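Local atomic coordinates of carbon monoxide oxidation system transcription regulator CooA-1 (Carboxydothermus hydrogenoformans, PDB entry 6CPB), a protein that senses carbon monoxide through heme and probably regulates transcription by binding DNA, this chain being its heme-binding domain. Residues Thr6-Glu10 with Ala71-Phe75; Val20-Phe24 with Asn98-Ile102; Lys49-Val53 with Glu87-Ile91. One frame throughout, in Å; residues are numbered along the deposited sequence.

Overall arrangement
All three contacts belong to the heme domain, a roll of antiparallel strands with helices packed on it. Interaction 2 is mostly buried: apolar side chains join two helical regions, with a single polar bond toward solvent. Interactions 1 and 3 are partly buried and depend more on backbone and side-chain hydrogen bonds, with a salt bridge in interaction 3, a sulfate in interaction 1 and bridging waters in both. These two meet the same sheet, since strands 74-76 and 44-50 are neighbours in it, and Ala71 packs on Ser50. Interactions 1 and 2 touch through Ile74 and Phe99, whereas the nearest atoms of 2 and 3 stay about 7 Å apart.

Interaction 1. Residues Thr6-Glu10 with Ala71-Phe75; sequences TNLLE and AGDIF. With SO4 (sulfate ion), chain D.
Asn7 uses its amide both across the contact, on Ala71, and on its own segment. Its ND2 donates to Ala71 O at 2.9 Å, almost straight (166°), nearly in the amide plane and onto a lone pair of the carbonyl; CG lies anti to the backbone N (chi1 -179°), which brings the amide up to Ala71. Its OD1 accepts from Leu9 N at 2.9 Å, a capping bond before helix 9-12, so a short side chain with both donor and acceptor suits the place. ND2 also donates a hydrogen bond to a water, which donates in turn to Asp73 OD1. The backbone adds Leu8 N to Gly72 O, 2.9 Å. Gly72 has positive phi, and a CB there would clash with Asn7 ND2; glycine alone fits this close approach.

Apolar contacts lie beside these bonds. Leu8 CD1 rests 4.1 Å from Ile74 CB, and Leu9 CD2 meets the small Ala71 CB at the same distance.

A sulfate, most likely picked up from the crystallisation medium, is gripped by Thr6, whose OG1 lies 2.7 Å from sulfate O2 and whose N donates to the same oxygen.

Asp73 is fixed by Lys115 and Asn112 of helix 108-135 and by Glu70 N, while Leu8 and Ile74 pack on that helix and on strand 44-50.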
loop_
_atom_site.group_PDB
_atom_site.type_symbol
_atom_site.label_atom_id
_atom_site.label_comp_id
_atom_site.label_asym_id
_atom_site.label_seq_id
_atom_site.Cartn_x
_atom_site.Cartn_y
_atom_site.Cartn_z
ATOM N N THR A 6 -5.647 -9.032 -9.956
ATOM C CA THR A 6 -5.474 -7.594 -10.190
ATOM C C THR A 6 -4.403 -7.281 -11.218
ATOM O O THR A 6 -4.162 -6.103 -11.511
ATOM C CB THR A 6 -5.141 -6.801 -8.910
ATOM O OG1 THR A 6 -3.781 -7.037 -8.510
ATOM C CG2 THR A 6 -6.107 -7.114 -7.769
ATOM N N ASN A 7 -3.767 -8.293 -11.785
ATOM C CA ASN A 7 -2.713 -8.043 -12.754
ATOM C C ASN A 7 -3.254 -7.242 -13.935
ATOM O O ASN A 7 -4.361 -7.489 -14.418
ATOM C CB ASN A 7 -2.138 -9.382 -13.213
ATOM C CG ASN A 7 -1.031 -9.218 -14.190
ATOM O OD1 ASN A 7 -1.265 -9.110 -15.396
ATOM N ND2 ASN A 7 0.197 -9.179 -13.691
ATOM N N LEU A 8 -2.453 -6.292 -14.414
ATOM C CA LEU A 8 -2.891 -5.325 -15.415
ATOM C C LEU A 8 -2.535 -5.690 -16.850
ATOM O O LEU A 8 -2.818 -4.900 -17.752
ATOM C CB LEU A 8 -2.341 -3.939 -15.074
ATOM C CG LEU A 8 -2.922 -3.362 -13.783
ATOM C CD1 LEU A 8 -2.117 -2.162 -13.348
ATOM C CD2 LEU A 8 -4.400 -2.988 -13.924
ATOM N N LEU A 9 -1.951 -6.860 -17.110
ATOM C CA LEU A 9 -1.690 -7.219 -18.503
ATOM C C LEU A 9 -2.971 -7.255 -19.324
ATOM O O LEU A 9 -2.972 -6.853 -20.489
ATOM C CB LEU A 9 -0.951 -8.549 -18.618
ATOM C CG LEU A 9 0.525 -8.513 -18.227
ATOM C CD1 LEU A 9 1.110 -9.924 -18.177
ATOM C CD2 LEU A 9 1.326 -7.641 -19.175
ATOM N N GLU A 10 -4.067 -7.756 -18.756
ATOM C CA GLU A 10 -5.312 -7.808 -19.519
ATOM C C GLU A 10 -5.772 -6.406 -19.905
ATOM O O GLU A 10 -6.327 -6.209 -20.988
ATOM C CB GLU A 10 -6.366 -8.594 -18.736
ATOM C CG GLU A 10 -7.733 -8.727 -19.412
ATOM C CD GLU A 10 -8.741 -7.684 -18.964
ATOM O OE1 GLU A 10 -8.430 -6.874 -18.075
ATOM O OE2 GLU A 10 -9.882 -7.679 -19.498
ATOM N N ALA A 71 5.392 -8.258 -14.875
ATOM C CA ALA A 71 4.656 -7.550 -15.909
ATOM C C ALA A 71 3.183 -7.497 -15.519
ATOM O O ALA A 71 2.597 -8.507 -15.132
ATOM C CB ALA A 71 4.842 -8.259 -17.251
ATOM N N GLY A 72 2.602 -6.294 -15.586
ATOM C CA GLY A 72 1.244 -6.054 -15.148
ATOM C C GLY A 72 1.122 -5.525 -13.743
ATOM O O GLY A 72 -0.003 -5.320 -13.282
ATOM N N ASP A 73 2.234 -5.286 -13.056
ATOM C CA ASP A 73 2.231 -4.650 -11.745
ATOM C C ASP A 73 2.611 -3.176 -11.853
ATOM O O ASP A 73 3.377 -2.767 -12.733
ATOM C CB ASP A 73 3.218 -5.322 -10.782
ATOM C CG ASP A 73 2.736 -6.657 -10.249
ATOM O OD1 ASP A 73 1.521 -6.853 -10.072
ATOM O OD2 ASP A 73 3.612 -7.508 -9.938
ATOM N N ILE A 74 2.077 -2.384 -10.925
ATOM C CA ILE A 74 2.238 -0.933 -10.909
ATOM C C ILE A 74 2.833 -0.489 -9.576
ATOM O O ILE A 74 2.594 -1.104 -8.534
ATOM C CB ILE A 74 0.852 -0.282 -11.181
ATOM C CG1 ILE A 74 0.970 1.159 -11.684
ATOM C CG2 ILE A 74 -0.048 -0.351 -9.977
ATOM C CD1 ILE A 74 -0.332 1.692 -12.252
ATOM N N PHE A 75 3.611 0.587 -9.612
ATOM C CA PHE A 75 4.242 1.146 -8.413
ATOM C C PHE A 75 4.506 2.633 -8.678
ATOM O O PHE A 75 3.949 3.209 -9.617
ATOM C CB PHE A 75 5.453 0.282 -8.010
ATOM C CG PHE A 75 6.094 0.657 -6.680
ATOM C CD1 PHE A 75 5.337 0.891 -5.537
ATOM C CD2 PHE A 75 7.468 0.775 -6.595
ATOM C CE1 PHE A 75 5.948 1.259 -4.349
ATOM C CE2 PHE A 75 8.078 1.120 -5.411
ATOM C CZ PHE A 75 7.317 1.354 -4.284
HETATM S S SO4 D . -2.177 -10.376 -9.099
HETATM O O1 SO4 D . -2.838 -10.714 -10.359
HETATM O O2 SO4 D . -3.130 -9.690 -8.227
HETATM O O3 SO4 D . -1.713 -11.598 -8.449
HETATM O O4 SO4 D . -1.037 -9.506 -9.379
HETATM O O HOH W 1 0.618 -9.318 -10.857
#

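Interaction 2. Residues Val20-Phe24 with Asn98-Ile102; sequences VLKEF and NFQNI
Ile102 receives Val20 and Phe24 from across the contact, and the greater part of the contact is apolar. Val20 reaches over with one methyl: CG2, anti to the backbone N, comes to 3.7 Å from Ile102 CG1, and the two branched side chains pass at a slant. Further along, Ile102 CD1 meets the Phe24 ring obliquely, 3.8 Å from CE1. The same methyl also lies 3.6 Å from Glu23 OE1, so the isoleucine borders both the apolar and the polar part of the contact. Phe24 CZ then approaches the edge of the Phe99 ring, near its plane, at CD1. Within its own turn, Val20 O lies in plane at the edge of the Phe24 ring. Branched aliphatic and aromatic groups suit this interior, where Phe109 of helix 108-135 also packs on Phe99 and Ile102.

The fold is that of the cyclic nucleotide-binding domain, a beta roll flanked by helices. Here a type I turn from Leu21 to Phe24, leaving helix 18-21 toward strand 25-29, packs against helix 96-105, which follows strand 89-95.

Toward solvent the chemistry changes to polar. Asn98 ND2 donates to Glu23 OE1 over 3.2 Å at 149°, close to its amide plane, using the anti lone pair of the carboxylate; the two flat groups are turned 38° apart. The extended glutamate chain brings OE1 there, and ND2 has a second, stronger partner in Thr94 OG1. With an alanine at Asn98, Glu23 OE1 would probably lose this donor and its carboxylate be freer to turn.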
loop_
_atom_site.group_PDB
_atom_site.type_symbol
_atom_site.label_atom_id
_atom_site.label_comp_id
_atom_site.label_asym_id
_atom_site.label_seq_id
_atom_site.Cartn_x
_atom_site.Cartn_y
_atom_site.Cartn_z
ATOM N N VAL A 20 -6.288 5.734 -22.983
ATOM C CA VAL A 20 -5.730 6.246 -21.743
ATOM C C VAL A 20 -4.268 5.835 -21.599
ATOM O O VAL A 20 -3.459 6.589 -21.049
ATOM C CB VAL A 20 -6.609 5.862 -20.538
ATOM C CG1 VAL A 20 -6.598 4.377 -20.296
ATOM C CG2 VAL A 20 -6.175 6.622 -19.303
ATOM N N LEU A 21 -3.888 4.672 -22.132
ATOM C CA LEU A 21 -2.492 4.257 -22.054
ATOM C C LEU A 21 -1.586 5.152 -22.891
ATOM O O LEU A 21 -0.393 5.273 -22.581
ATOM C CB LEU A 21 -2.351 2.789 -22.443
ATOM C CG LEU A 21 -2.971 1.823 -21.426
ATOM C CD1 LEU A 21 -3.128 0.430 -22.015
ATOM C CD2 LEU A 21 -2.159 1.774 -20.132
ATOM N N LYS A 22 -2.123 5.804 -23.930
ATOM C CA LYS A 22 -1.335 6.759 -24.706
ATOM C C LYS A 22 -0.935 7.977 -23.885
ATOM O O LYS A 22 -0.035 8.716 -24.298
ATOM C CB LYS A 22 -2.112 7.223 -25.936
ATOM C CG LYS A 22 -2.259 6.172 -27.007
ATOM C CD LYS A 22 -3.109 6.686 -28.164
ATOM C CE LYS A 22 -3.430 5.578 -29.141
ATOM N NZ LYS A 22 -4.308 6.064 -30.233
ATOM N N GLU A 23 -1.579 8.211 -22.742
ATOM C CA GLU A 23 -1.189 9.317 -21.880
ATOM C C GLU A 23 0.133 9.055 -21.188
ATOM O O GLU A 23 0.784 10.004 -20.747
ATOM C CB GLU A 23 -2.258 9.551 -20.822
ATOM C CG GLU A 23 -3.597 9.946 -21.407
ATOM C CD GLU A 23 -4.641 10.190 -20.344
ATOM O OE1 GLU A 23 -4.271 10.559 -19.212
ATOM O OE2 GLU A 23 -5.838 10.017 -20.649
ATOM N N PHE A 24 0.528 7.794 -21.072
ATOM C CA PHE A 24 1.770 7.409 -20.414
ATOM C C PHE A 24 2.931 7.509 -21.397
ATOM O O PHE A 24 2.771 7.317 -22.605
ATOM C CB PHE A 24 1.693 5.949 -19.939
ATOM C CG PHE A 24 0.718 5.682 -18.811
ATOM C CD1 PHE A 24 -0.656 5.727 -19.016
ATOM C CD2 PHE A 24 1.191 5.323 -17.559
ATOM C CE1 PHE A 24 -1.528 5.438 -17.977
ATOM C CE2 PHE A 24 0.319 5.024 -16.527
ATOM C CZ PHE A 24 -1.039 5.087 -16.735
ATOM N N ASN A 98 -1.827 13.094 -12.838
ATOM C CA ASN A 98 -2.522 12.522 -13.975
ATOM C C ASN A 98 -3.026 11.128 -13.647
ATOM O O ASN A 98 -4.145 10.756 -14.021
ATOM C CB ASN A 98 -1.619 12.503 -15.200
ATOM C CG ASN A 98 -2.374 12.160 -16.451
ATOM O OD1 ASN A 98 -3.449 12.723 -16.723
ATOM N ND2 ASN A 98 -1.839 11.233 -17.221
ATOM N N PHE A 99 -2.204 10.335 -12.963
ATOM C CA PHE A 99 -2.636 9.001 -12.572
ATOM C C PHE A 99 -3.894 9.048 -11.712
ATOM O O PHE A 99 -4.815 8.251 -11.901
ATOM C CB PHE A 99 -1.526 8.266 -11.835
ATOM C CG PHE A 99 -1.922 6.887 -11.466
ATOM C CD1 PHE A 99 -2.066 5.921 -12.451
ATOM C CD2 PHE A 99 -2.238 6.564 -10.165
ATOM C CE1 PHE A 99 -2.464 4.644 -12.132
ATOM C CE2 PHE A 99 -2.631 5.261 -9.836
ATOM C CZ PHE A 99 -2.739 4.312 -10.818
ATOM N N GLN A 100 -3.937 9.950 -10.735
ATOM C CA GLN A 100 -5.116 10.044 -9.883
ATOM C C GLN A 100 -6.357 10.402 -10.695
ATOM O O GLN A 100 -7.448 9.879 -10.440
ATOM C CB GLN A 100 -4.840 11.032 -8.750
ATOM C CG GLN A 100 -3.803 10.482 -7.754
ATOM C CD GLN A 100 -3.261 11.515 -6.792
ATOM O OE1 GLN A 100 -3.306 12.716 -7.055
ATOM N NE2 GLN A 100 -2.736 11.048 -5.669
ATOM N N ASN A 101 -6.211 11.274 -11.692
ATOM C CA ASN A 101 -7.331 11.568 -12.577
ATOM C C ASN A 101 -7.739 10.349 -13.397
ATOM O O ASN A 101 -8.935 10.089 -13.580
ATOM C CB ASN A 101 -6.977 12.740 -13.492
ATOM C CG ASN A 101 -6.985 14.066 -12.764
ATOM O OD1 ASN A 101 -7.767 14.271 -11.837
ATOM N ND2 ASN A 101 -6.127 14.981 -13.193
ATOM N N ILE A 102 -6.763 9.599 -13.910
ATOM C CA ILE A 102 -7.049 8.361 -14.631
ATOM C C ILE A 102 -7.854 7.394 -13.770
ATOM O O ILE A 102 -8.818 6.778 -14.243
ATOM C CB ILE A 102 -5.734 7.725 -15.125
ATOM C CG1 ILE A 102 -5.161 8.531 -16.295
ATOM C CG2 ILE A 102 -5.940 6.255 -15.501
ATOM C CD1 ILE A 102 -3.733 8.175 -16.621
#

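Interaction 3. Residues Lys49-Val53 with Glu87-Ile91; sequences KSGRV and EDTTI
The Arg52 guanidinium and the Glu87 carboxylate form a salt bridge with their planes 47° apart. Glu87 OE1 stands at the guanidinium edge, 3.0 Å from Arg52 NE, but that nitrogen comes from above the carboxylate plane. Arg52 CB covers the same carboxylate face, 3.4 Å from Glu87 CD. A water bridges the pair, accepting from Arg52 NH2 and donating to Glu87 OE1. A bend in the arginine chain (chi3 68°) turns its end to meet the glutamate.

Thr89 OG1 serves both segments, accepting from Arg52 N at 3.2 Å and donating to Glu87 O, a double role that suits a threonine hydroxyl. Gly51 lies so near that a CB would clash with that hydroxyl and with Asp88 O. Nearby, Lys49 runs alongside Thr90, and its NZ forms a salt bridge with Glu26 of strand 25-29.

Thr90 O is gripped twice, by Lys49 N at 2.8 Å and by Ser50 N at 3.2 Å, while Thr90 N returns a bond to Ser50 O. Two residues set against one make a classic beta bulge, here where the chain passes from strand 44-50 to strand 52-59 and so between the two sheets of the cyclic nucleotide-binding beta roll.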
loop_
_atom_site.group_PDB
_atom_site.type_symbol
_atom_site.label_atom_id
_atom_site.label_comp_id
_atom_site.label_asym_id
_atom_site.label_seq_id
_atom_site.Cartn_x
_atom_site.Cartn_y
_atom_site.Cartn_z
ATOM N N LYS A 49 5.214 -2.989 -18.233
ATOM C CA LYS A 49 4.564 -3.511 -19.429
ATOM C C LYS A 49 5.129 -4.874 -19.823
ATOM O O LYS A 49 4.386 -5.778 -20.214
ATOM C CB LYS A 49 4.730 -2.503 -20.570
ATOM C CG LYS A 49 4.152 -2.948 -21.901
ATOM C CD LYS A 49 4.248 -1.842 -22.934
ATOM C CE LYS A 49 3.800 -2.313 -24.308
ATOM N NZ LYS A 49 3.791 -1.169 -25.259
ATOM N N SER A 50 6.443 -5.030 -19.730
ATOM C CA SER A 50 7.102 -6.306 -19.962
ATOM C C SER A 50 8.362 -6.331 -19.114
ATOM O O SER A 50 8.939 -5.284 -18.812
ATOM C CB SER A 50 7.437 -6.507 -21.441
ATOM O OG SER A 50 8.305 -5.495 -21.902
ATOM N N GLY A 51 8.786 -7.532 -18.727
ATOM C CA GLY A 51 9.956 -7.688 -17.889
ATOM C C GLY A 51 9.601 -7.880 -16.436
ATOM O O GLY A 51 8.566 -8.455 -16.107
ATOM N N ARG A 52 10.493 -7.451 -15.552
ATOM C CA ARG A 52 10.395 -7.793 -14.140
ATOM C C ARG A 52 11.326 -6.849 -13.403
ATOM O O ARG A 52 12.454 -6.629 -13.857
ATOM C CB ARG A 52 10.829 -9.245 -13.941
ATOM C CG ARG A 52 10.651 -9.761 -12.531
ATOM C CD ARG A 52 10.825 -11.264 -12.508
ATOM N NE ARG A 52 12.211 -11.604 -12.790
ATOM C CZ ARG A 52 13.004 -12.333 -12.010
ATOM N NH1 ARG A 52 12.564 -12.856 -10.875
ATOM N NH2 ARG A 52 14.250 -12.548 -12.393
ATOM N N VAL A 53 10.861 -6.282 -12.289
ATOM C CA VAL A 53 11.670 -5.332 -11.538
ATOM C C VAL A 53 11.697 -5.701 -10.061
ATOM O O VAL A 53 10.776 -6.329 -9.530
ATOM C CB VAL A 53 11.224 -3.867 -11.723
ATOM C CG1 VAL A 53 11.184 -3.487 -13.198
ATOM C CG2 VAL A 53 9.895 -3.623 -11.086
ATOM N N GLU A 87 15.448 -8.148 -15.663
ATOM C CA GLU A 87 15.617 -8.586 -17.040
ATOM C C GLU A 87 15.277 -7.368 -17.884
ATOM O O GLU A 87 14.827 -6.347 -17.358
ATOM C CB GLU A 87 14.685 -9.746 -17.369
ATOM C CG GLU A 87 13.263 -9.429 -17.092
ATOM C CD GLU A 87 12.446 -10.614 -16.658
ATOM O OE1 GLU A 87 12.890 -11.322 -15.728
ATOM O OE2 GLU A 87 11.335 -10.790 -17.215
ATOM N N ASP A 88 15.448 -7.474 -19.196
ATOM C CA ASP A 88 15.039 -6.377 -20.061
ATOM C C ASP A 88 13.573 -6.051 -19.789
ATOM O O ASP A 88 12.719 -6.940 -19.758
ATOM C CB ASP A 88 15.233 -6.762 -21.526
ATOM C CG ASP A 88 16.699 -6.866 -21.924
ATOM O OD1 ASP A 88 17.588 -6.516 -21.112
ATOM O OD2 ASP A 88 16.958 -7.322 -23.054
ATOM N N THR A 89 13.286 -4.765 -19.588
ATOM C CA THR A 89 11.997 -4.311 -19.081
ATOM C C THR A 89 11.541 -3.069 -19.836
ATOM O O THR A 89 12.354 -2.198 -20.158
ATOM C CB THR A 89 12.141 -4.009 -17.581
ATOM O OG1 THR A 89 12.346 -5.224 -16.868
ATOM C CG2 THR A 89 10.924 -3.319 -16.997
ATOM N N THR A 90 10.239 -2.991 -20.101
ATOM C CA THR A 90 9.604 -1.770 -20.580
ATOM C C THR A 90 8.570 -1.338 -19.563
ATOM O O THR A 90 7.791 -2.160 -19.081
ATOM C CB THR A 90 8.926 -2.000 -21.936
ATOM O OG1 THR A 90 9.924 -2.351 -22.899
ATOM C CG2 THR A 90 8.201 -0.755 -22.425
ATOM N N ILE A 91 8.559 -0.043 -19.262
ATOM C CA ILE A 91 7.553 0.540 -18.385
ATOM C C ILE A 91 6.762 1.605 -19.128
ATOM O O ILE A 91 7.220 2.194 -20.110
ATOM C CB ILE A 91 8.124 1.143 -17.094
ATOM C CG1 ILE A 91 8.839 2.469 -17.375
ATOM C CG2 ILE A 91 9.003 0.129 -16.373
ATOM C CD1 ILE A 91 9.418 3.138 -16.136
HETATM O O HOH W 2 10.801 -6.599 -21.727
HETATM O O HOH W 3 15.105 -12.566 -15.142
#